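PDB 3CLJ: protein NRD1 from Saccharomyces cerevisiae, which binds the serine-phosphorylated C-terminal domain of RNA polymerase II through its CTD-interacting domain, as part of the Nrd1-Nab3-Sen1 termination complex. Local coordinates for residues A[24-27]-A[28-32]. Sequence-based numbering, arbitrary orientation.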
ATOM      1  N   ARG A  24     -10.448   1.394   9.979  1.00 44.04           N
ATOM      2  CA  ARG A  24     -10.581   2.196   8.780  1.00 43.98           C
ATOM      3  C   ARG A  24      -9.910   1.549   7.543  1.00 44.39           C
ATOM      4  O   ARG A  24     -10.398   1.678   6.429  1.00 44.39           O
ATOM      5  CB  ARG A  24     -10.051   3.619   9.043  1.00 44.96           C
ATOM      6  CG  ARG A  24     -10.806   4.672   8.352  1.00 48.05           C
ATOM      7  CD  ARG A  24     -10.414   6.064   8.812  1.00 47.50           C
ATOM      8  NE  ARG A  24     -11.030   6.362  10.097  1.00 46.35           N
ATOM      9  CZ  ARG A  24     -10.827   7.469  10.805  1.00 43.23           C
ATOM     10  NH1 ARG A  24     -10.048   8.464  10.365  1.00 42.54           N
ATOM     11  NH2 ARG A  24     -11.414   7.575  11.959  1.00 44.97           N
ATOM     12  N   ILE A  25      -8.782   0.875   7.727  1.00 43.74           N
ATOM     13  CA  ILE A  25      -8.125   0.186   6.638  1.00 43.64           C
ATOM     14  C   ILE A  25      -9.003  -0.978   6.153  1.00 43.61           C
ATOM     15  O   ILE A  25      -9.153  -1.199   4.947  1.00 43.42           O
ATOM     16  CB  ILE A  25      -6.647  -0.283   7.061  1.00 45.79           C
ATOM     17  CG1 ILE A  25      -5.717   0.975   7.320  1.00 45.78           C
ATOM     18  CG2 ILE A  25      -6.016  -1.191   5.987  1.00 45.53           C
ATOM     19  CD1 ILE A  25      -4.245   0.671   7.932  1.00 40.77           C
ATOM     20  N   LYS A  26      -9.554  -1.735   7.097  1.00 43.12           N
ATOM     21  CA  LYS A  26     -10.495  -2.785   6.757  1.00 43.86           C
ATOM     22  C   LYS A  26     -11.638  -2.174   5.892  1.00 44.29           C
ATOM     23  O   LYS A  26     -12.038  -2.750   4.869  1.00 45.26           O
ATOM     24  CB  LYS A  26     -11.023  -3.433   8.023  1.00 42.66           C
ATOM     25  CG  LYS A  26     -11.921  -4.587   7.757  1.00 45.99           C
ATOM     26  CD  LYS A  26     -12.545  -5.128   9.008  1.00 49.73           C
ATOM     27  CE  LYS A  26     -13.724  -6.013   8.587  1.00 52.59           C
ATOM     28  NZ  LYS A  26     -13.908  -7.154   9.525  1.00 56.81           N
ATOM     29  N   LYS A  27     -12.127  -1.001   6.283  1.00 43.75           N
ATOM     30  CA  LYS A  27     -13.236  -0.320   5.553  1.00 45.52           C
ATOM     31  C   LYS A  27     -12.833  -0.046   4.088  1.00 44.89           C
ATOM     32  O   LYS A  27     -13.540  -0.383   3.151  1.00 44.34           O
ATOM     33  CB  LYS A  27     -13.551   1.016   6.241  1.00 45.92           C
ATOM     34  CG  LYS A  27     -14.957   1.480   6.115  1.00 48.92           C
ATOM     35  CD  LYS A  27     -15.059   2.995   6.184  1.00 51.45           C
ATOM     36  CE  LYS A  27     -16.486   3.477   5.823  1.00 54.98           C
ATOM     37  NZ  LYS A  27     -16.438   4.943   5.861  1.00 56.59           N
ATOM     38  N   LEU A  28     -11.649   0.525   3.905  1.00 44.00           N
ATOM     39  CA  LEU A  28     -11.107   0.716   2.582  1.00 44.31           C
ATOM     40  C   LEU A  28     -10.943  -0.579   1.807  1.00 43.59           C
ATOM     41  O   LEU A  28     -11.142  -0.618   0.585  1.00 44.82           O
ATOM     42  CB  LEU A  28      -9.758   1.480   2.660  1.00 43.53           C
ATOM     43  CG  LEU A  28      -9.718   2.901   3.232  1.00 43.62           C
ATOM     44  CD1 LEU A  28      -8.242   3.453   3.165  1.00 43.05           C
ATOM     45  CD2 LEU A  28     -10.723   3.895   2.540  1.00 40.70           C
ATOM     46  N   THR A  29     -10.579  -1.642   2.512  1.00 43.37           N
ATOM     47  CA  THR A  29     -10.203  -2.901   1.872  1.00 43.31           C
ATOM     48  C   THR A  29     -11.475  -3.614   1.384  1.00 43.33           C
ATOM     49  O   THR A  29     -11.523  -4.195   0.272  1.00 41.52           O
ATOM     50  CB  THR A  29      -9.391  -3.778   2.835  1.00 43.59           C
ATOM     51  OG1 THR A  29      -8.186  -3.070   3.215  1.00 44.43           O
ATOM     52  CG2 THR A  29      -9.003  -5.096   2.167  1.00 43.07           C
ATOM     53  N   THR A  30     -12.512  -3.549   2.214  1.00 43.18           N
ATOM     54  CA  THR A  30     -13.817  -4.088   1.825  1.00 45.30           C
ATOM     55  C   THR A  30     -14.389  -3.349   0.616  1.00 44.86           C
ATOM     56  O   THR A  30     -14.897  -3.982  -0.325  1.00 44.88           O
ATOM     57  CB  THR A  30     -14.783  -4.129   3.020  1.00 44.84           C
ATOM     58  OG1 THR A  30     -14.205  -5.009   3.995  1.00 47.65           O
ATOM     59  CG2 THR A  30     -16.182  -4.668   2.601  1.00 46.54           C
ATOM     60  N   TYR A  31     -14.243  -2.025   0.611  1.00 44.42           N
ATOM     61  CA  TYR A  31     -14.675  -1.257  -0.534  1.00 43.72           C
ATOM     62  C   TYR A  31     -13.885  -1.702  -1.777  1.00 44.15           C
ATOM     63  O   TYR A  31     -14.464  -1.860  -2.850  1.00 44.81           O
ATOM     64  CB  TYR A  31     -14.511   0.254  -0.304  1.00 44.13           C
ATOM     65  CG  TYR A  31     -15.012   1.037  -1.511  1.00 44.46           C
ATOM     66  CD1 TYR A  31     -16.316   1.475  -1.550  1.00 45.91           C
ATOM     67  CD2 TYR A  31     -14.175   1.292  -2.625  1.00 43.04           C
ATOM     68  CE1 TYR A  31     -16.819   2.174  -2.653  1.00 45.87           C
ATOM     69  CE2 TYR A  31     -14.665   1.971  -3.740  1.00 45.77           C
ATOM     70  CZ  TYR A  31     -16.002   2.406  -3.746  1.00 44.89           C
ATOM     71  OH  TYR A  31     -16.547   3.093  -4.815  1.00 42.38           O
ATOM     72  N   ALA A  32     -12.562  -1.868  -1.647  1.00 43.86           N
ATOM     73  CA  ALA A  32     -11.722  -2.222  -2.795  1.00 43.08           C
ATOM     74  C   ALA A  32     -12.161  -3.552  -3.455  1.00 42.74           C
ATOM     75  O   ALA A  32     -12.215  -3.661  -4.693  1.00 42.36           O
ATOM     76  CB  ALA A  32     -10.218  -2.256  -2.397  1.00 40.40           C
TER
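Leu-28 N donates to Arg-24 O over 3.0 Å, Thr-30 N to Lys-26 O over 2.8 Å and Tyr-31 N to Lys-27 O over 3.1 Å, the i-to-i+4 ladder of an unbroken alpha helix. At Ile-25 O two donors of Thr-29 converge: the backbone N at 2.9 Å, with its N-H bent to 136°, and the hydroxyl OG1 at 2.7 Å, which comes from above the carbonyl plane. Thr-29 can reach back in this way because OG1 lies beside its own backbone N, anti to the carbonyl carbon (chi1 -60°). The side chains of Ile-25 and Thr-29 cross obliquely, CG2 of the isoleucine 4.0 Å from OG1. That hydroxyl is also hydrogen-bonded to Ser-67, tying helix 22-34 to helix 58-77 within the all-helical CID domain, while Ile-25 packs on Tyr-63 and Ile-64 of the same neighbouring helix. A valine at Thr-29 would probably leave the Ser-67 hydroxyl without this mate and Ile-25 O with the backbone N-H alone of its two donors. One residue on, the same hydroxyl rotamer in the exposed Thr-30 gives only a weak approach, OG1 standing 3.3 Å from Lys-26 O. Leu-28 sets CG 3.5 Å from Arg-24 O. Its side chain packs against Phe-6 and Thr-9 of helix 3-11, and the extended chain of Lys-27 carries NZ to the same helix, where it hydrogen-bonds to Thr-9 OG1 and Asn-5 OD1.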